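Bd3459 (Bdellovibrio bacteriovorus, PDB 5CEC) probably acts on bacterial cell-wall peptides as a serine-type D-Ala-D-Ala peptidase of the S13 family, serves as a predatory endopeptidase and is bound by the ankyrin-repeat immunity protein Bd3460. Local coordinates at residues Y104-E109 against E137-D142; L94-T99 against T231-M236; F145-L150 against R175-S180. The protein carries 1 engineered substitution. All coordinates share one frame; numbering follows the deposited sequence. Where two conformers were deposited one is given.

Interactions 1 and 2 share one mixed sheet, where strands 104-109 and 91-98 are neighbours; their centres lie 9 Å apart. Polar joins between them include the hydrogen bond from H95 NE2 to E109 OE1 (2.7 Å) and that from D105 N to T97 O (2.8 Å). Interaction 3 sits over the apolar face of interaction 1, centres 14 Å apart, where F141 CD1 and L178 CD1 approach to 3.5 Å and I108 CG2 and F145 CD1 to 3.7 Å. Interactions 2 and 3 do not touch, their nearest atoms being about 7 Å apart. All three are structural packing on one side of the chain's centre, with no assigned catalytic residue; the sulfates probably come from the crystallisation liquor.

Interaction 1: Y104-E109 against E137-D142; sequences YDIHIE and EKLTFD
H107 and T140 share one face of a parallel strand pair and are joined there by a hydrogen bond of 2.7 Å between H107 ND1 and T140 OG1. CG of H107 stands opposite the backbone N (chi1 174°), which carries the ring across toward the neighbouring strand, while T140 OG1 sits between its own N and carbonyl carbon (chi1 67°) and meets the ring edge near its plane. At the other ring nitrogen, a water lying in the ring plane is 2.7 Å from H107 NE2 and donates to D142 OD2, so the imidazole is held at both nitrogens. F224 stacks on this ring.

Strands 104-109 and 138-141 run in the same direction, their axes 11° apart, as expected for the beta-alpha-beta unit in which helix 118-130 connects the two strands. I106 and I108 grip T140 through the main chain on both sides: T140 N donates to I106 O, and I108 N reaches T140 O at 2.8 Å. The reverse face is apolar. There L139 CD1 fits between the isoleucines, 3.9 Å from I106 CB and 4.0 Å from I108 CD1, while the side chains of F141 and I108 meet CB to CB (4.1 Å), the ring being used against V174 and L178 of helix 167-182.

Toward the strand starts, D105 OD1 accepts a weak bond from K138 N (3.1 Å). At the far end D142 OD1 is occupied by the backbone N of G110 and N144, leaving OD2 for the water.

Chemically, the two faces divide the work: greasy branches seal one side against the helix, whereas on the other the polar partners at both imidazole nitrogens fix the rotation of the H107 ring.

Interaction 2: L94-T99 against T231-M236; sequences LHVTPT and TTMVLM. With SO4 (sulfate ion), chain G.
L94 and M233 face each other as an antiparallel hydrogen-bonded pair, and so do V96 and T231 two residues on. The tight part of the contact is this backbone ladder: L94 N reaches M233 O and M233 N reaches L94 O, each at 2.8 Å, the latter almost straight at 179°, and a second reciprocal pair links V96 with T231. Between the two rungs H95 and T232 form the non-hydrogen-bonded pair, their CA atoms 4.6 Å apart. On the L94 face, V96 CG2 comes within 4.1 Å of M233 CG, the two side chains slanting past each other. Bends at chi2 and chi3 then lead the methionine sulfur away from strand 94-98, and L94 packs on L124 and L128 of helix 118-130.

Both segments are inner strands of the mixed sheet: strand 104-109 adjoins 91-98, and the short strand 436-437 adjoins 231-236. The directions of the short segments differ by 140°, well off antiparallel. The register stops at V96 with T231, where the partner strand begins; T97 and P98 run on beside S230 and K229.

The opposite face is looser and wetter. H95 and T232 point the same way side by side, and a water bridges the two: it lies 2.7 Å from H95 ND1, in the ring plane, and donates to T232 OG1 at 2.7 Å. That hydroxyl, placed opposite its carbonyl carbon (chi1 -55°), in turn donates to a sulfate, T232 OG1 to O4 being 2.8 Å. The same ion brings O2 to 3.2 Å from H95 CE1 at the ring edge, whereas H95 NE2 is hydrogen-bonded to E109 OE1 on strand 104-109.

Interaction 3: F145-L150 against R175-S180; sequences FLLAWL and RATLTS. With SO4 (sulfate ion), chain E.
L147 and T177 meet where the loop leaving the beta-alpha-beta unit (strand 104-109, helix 118-130, strand 135-141) runs alongside helix 167-182, which covers the L139 and F141 face of the mixed sheet. Apolar contacts come first. L147 CD2 is the shared point: it touches T177 CG2 at 3.6 Å and L178 CD2 at 3.7 Å, thus filling the angle between two successive helix residues. The leucine gets there because its CG lies opposite the backbone N (chi1 177°), directing the branched end at the helix. L178 CD2 also meets the rim of the F145 ring near its plane, 4.0 Å from CE2. F116 packs edge-to-face with the same phenylalanine. Further along the loop, T177 CG2 lies 4.1 Å from W149 CB, so this one methyl spans L147 and W149.

Polar links are fewer and mediated. A water accepts from W149 N at 2.9 Å and lies 3.2 Å from T177 OG1; that hydroxyl is turned back to I173 O of its own helix, leaving its methyl for the loop.

A sulfate, probably from the crystallisation liquor and also bonded by R118 NH1, sits at the indole edge, where W149 NE1 donates to its O3 over 2.9 Å with a bent angle of 137° at the hydrogen.

Interaction 1: Y104-E109 against E137-D142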
loop_
_atom_site.group_PDB
_atom_site.type_symbol
_atom_site.label_atom_id
_atom_site.label_comp_id
_atom_site.label_asym_id
_atom_site.label_seq_id
_atom_site.Cartn_x
_atom_site.Cartn_y
_atom_site.Cartn_z
ATOM N N TYR A 104 26.789 18.198 -23.777
ATOM C CA TYR A 104 26.030 19.224 -23.073
ATOM C C TYR A 104 26.412 19.232 -21.620
ATOM O O TYR A 104 26.752 18.185 -21.059
ATOM C CB TYR A 104 24.543 18.961 -23.178
ATOM C CG TYR A 104 24.031 19.083 -24.580
ATOM C CD1 TYR A 104 24.068 18.001 -25.461
ATOM C CD2 TYR A 104 23.512 20.288 -25.047
ATOM C CE1 TYR A 104 23.598 18.112 -26.758
ATOM C CE2 TYR A 104 23.053 20.395 -26.345
ATOM C CZ TYR A 104 23.099 19.309 -27.193
ATOM O OH TYR A 104 22.637 19.429 -28.489
ATOM N N ASP A 105 26.378 20.420 -21.025
ATOM C CA ASP A 105 26.363 20.567 -19.572
ATOM C C ASP A 105 24.927 20.716 -19.131
ATOM O O ASP A 105 24.141 21.426 -19.785
ATOM C CB ASP A 105 27.150 21.797 -19.111
ATOM C CG ASP A 105 28.651 21.635 -19.256
ATOM O OD1 ASP A 105 29.164 20.492 -19.329
ATOM O OD2 ASP A 105 29.320 22.692 -19.285
ATOM N N ILE A 106 24.570 20.062 -18.024
ATOM C CA ILE A 106 23.206 20.113 -17.526
ATOM C C ILE A 106 23.215 20.354 -16.041
ATOM O O ILE A 106 23.847 19.611 -15.300
ATOM C CB ILE A 106 22.404 18.855 -17.835
ATOM C CG1 ILE A 106 22.330 18.648 -19.353
ATOM C CG2 ILE A 106 20.993 18.958 -17.248
ATOM C CD1 ILE A 106 21.518 17.450 -19.781
ATOM N N HIS A 107 22.483 21.371 -15.600
ATOM C CA HIS A 107 22.240 21.586 -14.179
ATOM C C HIS A 107 20.785 21.275 -13.868
ATOM O O HIS A 107 19.897 21.840 -14.500
ATOM C CB HIS A 107 22.532 23.018 -13.737
ATOM C CG HIS A 107 22.157 23.300 -12.310
ATOM N ND1 HIS A 107 22.890 22.834 -11.239
ATOM C CD2 HIS A 107 21.118 23.989 -11.780
ATOM C CE1 HIS A 107 22.340 23.266 -10.118
ATOM N NE2 HIS A 107 21.254 23.944 -10.416
ATOM N N ILE A 108 20.535 20.377 -12.916
ATOM C CA ILE A 108 19.178 20.066 -12.458
ATOM C C ILE A 108 18.770 20.967 -11.281
ATOM O O ILE A 108 19.365 20.918 -10.202
ATOM C CB ILE A 108 19.022 18.596 -12.058
ATOM C CG1 ILE A 108 19.370 17.660 -13.236
ATOM C CG2 ILE A 108 17.603 18.340 -11.590
ATOM C CD1 ILE A 108 19.424 16.196 -12.866
ATOM N N GLU A 109 17.794 21.825 -11.531
ATOM C CA GLU A 109 17.164 22.644 -10.531
ATOM C C GLU A 109 15.960 21.856 -10.049
ATOM O O GLU A 109 14.947 21.731 -10.751
ATOM C CB GLU A 109 16.782 24.007 -11.144
ATOM C CG GLU A 109 15.947 24.881 -10.212
ATOM C CD GLU A 109 15.501 26.192 -10.845
ATOM O OE1 GLU A 109 15.824 26.443 -12.022
ATOM O OE2 GLU A 109 14.788 26.969 -10.170
ATOM N N GLU A 137 28.644 16.283 -20.294
ATOM C CA GLU A 137 29.982 16.517 -19.810
ATOM C C GLU A 137 29.934 16.739 -18.304
ATOM O O GLU A 137 30.473 15.949 -17.556
ATOM C CB GLU A 137 30.594 17.721 -20.537
ATOM C CG GLU A 137 32.029 17.986 -20.144
ATOM C CD GLU A 137 32.935 16.845 -20.543
ATOM O OE1 GLU A 137 32.987 16.503 -21.763
ATOM O OE2 GLU A 137 33.578 16.298 -19.623
ATOM N N LYS A 138 29.217 17.763 -17.866
ATOM C CA LYS A 138 29.073 18.068 -16.467
ATOM C C LYS A 138 27.576 18.046 -16.136
ATOM O O LYS A 138 26.775 18.767 -16.727
ATOM C CB LYS A 138 29.710 19.409 -16.135
ATOM C CG LYS A 138 29.697 19.753 -14.666
ATOM C CD LYS A 138 30.588 20.941 -14.327
ATOM C CE LYS A 138 30.102 22.222 -14.980
ATOM N NZ LYS A 138 30.885 23.400 -14.496
ATOM N N LEU A 139 27.210 17.136 -15.245
ATOM C CA LEU A 139 25.879 17.071 -14.678
ATOM C C LEU A 139 25.922 17.575 -13.259
ATOM O O LEU A 139 26.590 16.991 -12.411
ATOM C CB LEU A 139 25.328 15.651 -14.727
ATOM C CG LEU A 139 23.935 15.449 -14.132
ATOM C CD1 LEU A 139 22.901 16.266 -14.903
ATOM C CD2 LEU A 139 23.557 13.970 -14.100
ATOM N N THR A 140 25.212 18.649 -12.976
ATOM C CA THR A 140 25.133 19.168 -11.611
ATOM C C THR A 140 23.693 19.210 -11.167
ATOM O O THR A 140 22.795 19.074 -11.974
ATOM C CB THR A 140 25.821 20.547 -11.460
ATOM O OG1 THR A 140 25.109 21.537 -12.193
ATOM C CG2 THR A 140 27.259 20.478 -11.906
ATOM N N PHE A 141 23.481 19.335 -9.861
ATOM C CA PHE A 141 22.146 19.266 -9.280
ATOM C C PHE A 141 22.126 20.020 -7.961
ATOM O O PHE A 141 23.160 20.123 -7.288
ATOM C CB PHE A 141 21.704 17.814 -9.069
ATOM C CG PHE A 141 22.549 17.074 -8.057
ATOM C CD1 PHE A 141 23.743 16.472 -8.425
ATOM C CD2 PHE A 141 22.185 17.044 -6.723
ATOM C CE1 PHE A 141 24.539 15.856 -7.490
ATOM C CE2 PHE A 141 22.991 16.442 -5.800
ATOM C CZ PHE A 141 24.156 15.849 -6.178
ATOM N N ASP A 142 20.955 20.547 -7.605
ATOM C CA ASP A 142 20.810 21.311 -6.359
ATOM C C ASP A 142 20.120 20.478 -5.269
ATOM O O ASP A 142 19.852 19.281 -5.409
ATOM C CB ASP A 142 20.126 22.675 -6.605
ATOM C CG ASP A 142 18.657 22.585 -6.924
ATOM O OD1 ASP A 142 18.016 21.523 -6.735
ATOM O OD2 ASP A 142 18.127 23.634 -7.376
HETATM O O HOH W 1 19.564 25.361 -8.928
#

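Interaction 2: L94-T99 against T231-M236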
loop_
_atom_site.group_PDB
_atom_site.type_symbol
_atom_site.label_atom_id
_atom_site.label_comp_id
_atom_site.label_asym_id
_atom_site.label_seq_id
_atom_site.Cartn_x
_atom_site.Cartn_y
_atom_site.Cartn_z
ATOM N N LEU A 94 15.833 21.565 -16.072
ATOM C CA LEU A 94 17.162 21.228 -16.538
ATOM C C LEU A 94 17.665 22.451 -17.300
ATOM O O LEU A 94 17.044 22.905 -18.259
ATOM C CB LEU A 94 17.105 20.022 -17.452
ATOM C CG LEU A 94 17.218 18.648 -16.781
ATOM C CD1 LEU A 94 16.017 18.358 -15.934
ATOM C CD2 LEU A 94 17.405 17.603 -17.868
ATOM N N HIS A 95 18.814 22.937 -16.905
ATOM C CA HIS A 95 19.474 24.053 -17.560
ATOM C C HIS A 95 20.552 23.468 -18.447
ATOM O O HIS A 95 21.500 22.901 -17.934
ATOM C CB HIS A 95 20.043 24.984 -16.499
ATOM C CG HIS A 95 18.997 25.550 -15.598
ATOM N ND1 HIS A 95 18.379 26.745 -15.878
ATOM C CD2 HIS A 95 18.423 25.084 -14.459
ATOM C CE1 HIS A 95 17.501 27.018 -14.931
ATOM N NE2 HIS A 95 17.502 26.026 -14.058
ATOM N N VAL A 96 20.342 23.543 -19.761
ATOM C CA VAL A 96 21.111 22.770 -20.742
ATOM C C VAL A 96 21.975 23.694 -21.574
ATOM O O VAL A 96 21.433 24.601 -22.236
ATOM C CB VAL A 96 20.179 21.963 -21.673
ATOM C CG1 VAL A 96 20.988 21.126 -22.645
ATOM C CG2 VAL A 96 19.229 21.087 -20.849
ATOM N N THR A 97 23.284 23.447 -21.601
ATOM C CA THR A 97 24.213 24.280 -22.375
ATOM C C THR A 97 25.082 23.406 -23.282
ATOM O O THR A 97 25.704 22.455 -22.785
ATOM C CB THR A 97 25.163 25.050 -21.428
ATOM O OG1 THR A 97 24.395 25.760 -20.448
ATOM C CG2 THR A 97 26.012 26.052 -22.220
ATOM N N PRO A 98 25.137 23.716 -24.591
ATOM C CA PRO A 98 26.029 22.923 -25.459
ATOM C C PRO A 98 27.504 23.175 -25.138
ATOM O O PRO A 98 27.852 24.267 -24.701
ATOM C CB PRO A 98 25.674 23.384 -26.871
ATOM C CG PRO A 98 24.929 24.641 -26.714
ATOM C CD PRO A 98 24.437 24.791 -25.319
ATOM N N THR A 99 28.347 22.156 -25.291
ATOM C CA THR A 99 29.791 22.315 -25.093
ATOM C C THR A 99 30.499 22.088 -26.406
ATOM O O THR A 99 29.950 21.470 -27.324
ATOM C CB THR A 99 30.392 21.328 -24.083
ATOM O OG1 THR A 99 30.370 20.009 -24.642
ATOM C CG2 THR A 99 29.647 21.364 -22.781
ATOM N N THR A 231 19.612 26.767 -22.137
ATOM C CA THR A 231 18.179 26.712 -22.360
ATOM C C THR A 231 17.563 25.982 -21.155
ATOM O O THR A 231 18.053 24.946 -20.759
ATOM C CB THR A 231 17.802 25.914 -23.632
ATOM O OG1 THR A 231 18.429 26.465 -24.802
ATOM C CG2 THR A 231 16.299 25.918 -23.822
ATOM N N THR A 232 16.477 26.521 -20.610
ATOM C CA THR A 232 15.757 25.894 -19.513
ATOM C C THR A 232 14.678 25.008 -20.074
ATOM O O THR A 232 13.786 25.453 -20.780
ATOM C CB THR A 232 15.132 26.937 -18.581
ATOM O OG1 THR A 232 16.159 27.821 -18.130
ATOM C CG2 THR A 232 14.466 26.271 -17.373
ATOM N N MET A 233 14.783 23.733 -19.756
ATOM C CA MET A 233 13.829 22.726 -20.124
ATOM C C MET A 233 13.121 22.299 -18.831
ATOM O O MET A 233 13.725 22.326 -17.742
ATOM C CB MET A 233 14.560 21.555 -20.794
ATOM C CG MET A 233 15.409 21.957 -22.001
ATOM S SD MET A 233 14.427 22.621 -23.344
ATOM C CE MET A 233 13.622 21.117 -23.900
ATOM N N VAL A 234 11.847 21.938 -18.936
ATOM C CA VAL A 234 11.084 21.491 -17.774
ATOM C C VAL A 234 10.616 20.063 -17.986
ATOM O O VAL A 234 10.149 19.686 -19.072
ATOM C CB VAL A 234 9.912 22.437 -17.390
ATOM C CG1 VAL A 234 8.803 22.438 -18.432
ATOM C CG2 VAL A 234 9.350 22.061 -16.026
ATOM N N LEU A 235 10.774 19.271 -16.928
ATOM C CA LEU A 235 10.285 17.904 -16.854
ATOM C C LEU A 235 9.248 17.881 -15.738
ATOM O O LEU A 235 9.584 17.800 -14.553
ATOM C CB LEU A 235 11.432 16.944 -16.514
ATOM C CG LEU A 235 11.058 15.454 -16.490
ATOM C CD1 LEU A 235 11.070 14.885 -17.901
ATOM C CD2 LEU A 235 11.999 14.686 -15.564
ATOM N N MET A 236 7.978 17.947 -16.096
ATOM C CA MET A 236 6.926 17.976 -15.091
ATOM C C MET A 236 6.578 16.571 -14.636
ATOM O O MET A 236 6.472 15.650 -15.441
ATOM C CB MET A 236 5.677 18.637 -15.614
ATOM C CG MET A 236 5.890 20.064 -16.037
ATOM S SD MET A 236 4.368 21.008 -16.066
ATOM C CE MET A 236 3.572 20.260 -17.480
HETATM S S SO4 G . 14.920 30.251 -15.469
HETATM O O1 SO4 G . 13.595 30.897 -15.366
HETATM O O2 SO4 G . 14.868 28.915 -14.820
HETATM O O3 SO4 G . 15.939 31.092 -14.784
HETATM O O4 SO4 G . 15.216 30.122 -16.915
HETATM O O HOH W 2 18.866 27.609 -18.431
#

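Interaction 3: F145-L150 against R175-S180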
loop_
_atom_site.group_PDB
_atom_site.type_symbol
_atom_site.label_atom_id
_atom_site.label_comp_id
_atom_site.label_asym_id
_atom_site.label_seq_id
_atom_site.Cartn_x
_atom_site.Cartn_y
_atom_site.Cartn_z
ATOM N N PHE A 145 16.790 18.483 -5.713
ATOM C CA PHE A 145 16.715 17.318 -6.588
ATOM C C PHE A 145 16.801 16.073 -5.724
ATOM O O PHE A 145 17.883 15.652 -5.315
ATOM C CB PHE A 145 17.814 17.323 -7.645
ATOM C CG PHE A 145 17.779 16.109 -8.546
ATOM C CD1 PHE A 145 16.604 15.753 -9.201
ATOM C CD2 PHE A 145 18.900 15.277 -8.665
ATOM C CE1 PHE A 145 16.571 14.618 -10.014
ATOM C CE2 PHE A 145 18.868 14.155 -9.474
ATOM C CZ PHE A 145 17.707 13.811 -10.137
ATOM N N LEU A 146 15.637 15.543 -5.395
ATOM C CA LEU A 146 15.529 14.332 -4.603
ATOM C C LEU A 146 15.498 13.160 -5.547
ATOM O O LEU A 146 14.702 13.126 -6.483
ATOM C CB LEU A 146 14.310 14.345 -3.715
ATOM C CG LEU A 146 14.127 15.608 -2.871
ATOM C CD1 LEU A 146 12.788 15.567 -2.138
ATOM C CD2 LEU A 146 15.297 15.815 -1.905
ATOM N N LEU A 147 16.428 12.241 -5.366
ATOM C CA LEU A 147 16.557 11.058 -6.208
ATOM C C LEU A 147 16.772 9.862 -5.310
ATOM O O LEU A 147 17.769 9.817 -4.539
ATOM C CB LEU A 147 17.730 11.199 -7.171
ATOM C CG LEU A 147 18.014 10.004 -8.059
ATOM C CD1 LEU A 147 16.897 9.797 -9.073
ATOM C CD2 LEU A 147 19.342 10.195 -8.768
ATOM N N ALA A 148 15.840 8.911 -5.373
ATOM C CA ALA A 148 15.922 7.650 -4.615
ATOM C C ALA A 148 15.559 6.572 -5.597
ATOM O O ALA A 148 14.400 6.428 -5.974
ATOM C CB ALA A 148 14.948 7.638 -3.458
ATOM N N TRP A 149 16.546 5.791 -6.012
ATOM C CA TRP A 149 16.322 4.868 -7.084
ATOM C C TRP A 149 15.135 3.944 -6.855
ATOM O O TRP A 149 14.301 3.747 -7.754
ATOM C CB TRP A 149 17.588 4.054 -7.344
ATOM C CG TRP A 149 17.642 3.407 -8.657
ATOM C CD1 TRP A 149 17.621 2.067 -8.921
ATOM C CD2 TRP A 149 17.747 4.055 -9.920
ATOM N NE1 TRP A 149 17.693 1.848 -10.278
ATOM C CE2 TRP A 149 17.791 3.049 -10.914
ATOM C CE3 TRP A 149 17.837 5.386 -10.322
ATOM C CZ2 TRP A 149 17.888 3.343 -12.279
ATOM C CZ3 TRP A 149 17.945 5.665 -11.674
ATOM C CH2 TRP A 149 17.971 4.655 -12.634
ATOM N N LEU A 150 15.044 3.407 -5.637
ATOM C CA LEU A 150 14.008 2.438 -5.274
ATOM C C LEU A 150 12.745 3.108 -4.673
ATOM O O LEU A 150 11.971 2.459 -3.962
ATOM C CB LEU A 150 14.582 1.349 -4.349
ATOM C CG LEU A 150 15.737 0.553 -4.945
ATOM C CD1 LEU A 150 16.227 -0.448 -3.914
ATOM C CD2 LEU A 150 15.383 -0.150 -6.248
ATOM N N ARG A 175 24.553 12.145 -5.539
ATOM C CA ARG A 175 25.664 12.027 -6.467
ATOM C C ARG A 175 26.003 10.566 -6.727
ATOM O O ARG A 175 26.205 10.181 -7.877
ATOM C CB ARG A 175 26.896 12.800 -5.997
ATOM C CG ARG A 175 28.115 12.641 -6.896
ATOM C CD ARG A 175 29.227 13.581 -6.476
ATOM N NE ARG A 175 30.440 13.372 -7.262
ATOM C CZ ARG A 175 31.385 12.466 -7.032
ATOM N NH1 ARG A 175 31.323 11.637 -5.992
ATOM N NH2 ARG A 175 32.425 12.400 -7.853
ATOM N N ALA A 176 26.055 9.777 -5.659
ATOM C CA ALA A 176 26.322 8.372 -5.792
ATOM C C ALA A 176 25.268 7.635 -6.605
ATOM O O ALA A 176 25.611 6.781 -7.402
ATOM C CB ALA A 176 26.501 7.712 -4.437
ATOM N N THR A 177 23.995 7.962 -6.400
ATOM C CA THR A 177 22.930 7.339 -7.160
ATOM C C THR A 177 22.974 7.775 -8.634
ATOM O O THR A 177 22.757 6.959 -9.530
ATOM C CB THR A 177 21.560 7.696 -6.542
ATOM O OG1 THR A 177 21.557 7.294 -5.171
ATOM C CG2 THR A 177 20.404 7.033 -7.291
ATOM N N LEU A 178 23.270 9.052 -8.881
ATOM C CA LEU A 178 23.454 9.519 -10.246
ATOM C C LEU A 178 24.587 8.763 -10.927
ATOM O O LEU A 178 24.447 8.338 -12.054
ATOM C CB LEU A 178 23.700 11.017 -10.293
ATOM C CG LEU A 178 22.470 11.925 -10.115
ATOM C CD1 LEU A 178 22.910 13.367 -9.911
ATOM C CD2 LEU A 178 21.522 11.796 -11.302
ATOM N N THR A 179 25.681 8.537 -10.208
ATOM C CA THR A 179 26.848 7.897 -10.768
ATOM C C THR A 179 26.595 6.414 -11.014
ATOM O O THR A 179 26.954 5.895 -12.071
ATOM C CB THR A 179 28.043 8.077 -9.836
ATOM O OG1 THR A 179 28.328 9.471 -9.651
ATOM C CG2 THR A 179 29.319 7.360 -10.322
ATOM N N SER A 180 25.956 5.728 -10.069
ATOM C CA SER A 180 25.882 4.269 -10.146
ATOM C C SER A 180 24.616 3.755 -10.804
ATOM O O SER A 180 24.581 2.617 -11.237
ATOM C CB SER A 180 26.053 3.668 -8.756
ATOM O OG SER A 180 27.364 3.930 -8.286
HETATM S S SO4 E . 19.271 -1.890 -11.715
HETATM O O1 SO4 E . 18.007 -2.673 -11.744
HETATM O O2 SO4 E . 20.330 -2.616 -10.987
HETATM O O3 SO4 E . 19.073 -0.502 -11.274
HETATM O O4 SO4 E . 19.802 -1.719 -13.120
HETATM O O HOH W 3 19.002 5.613 -4.391
#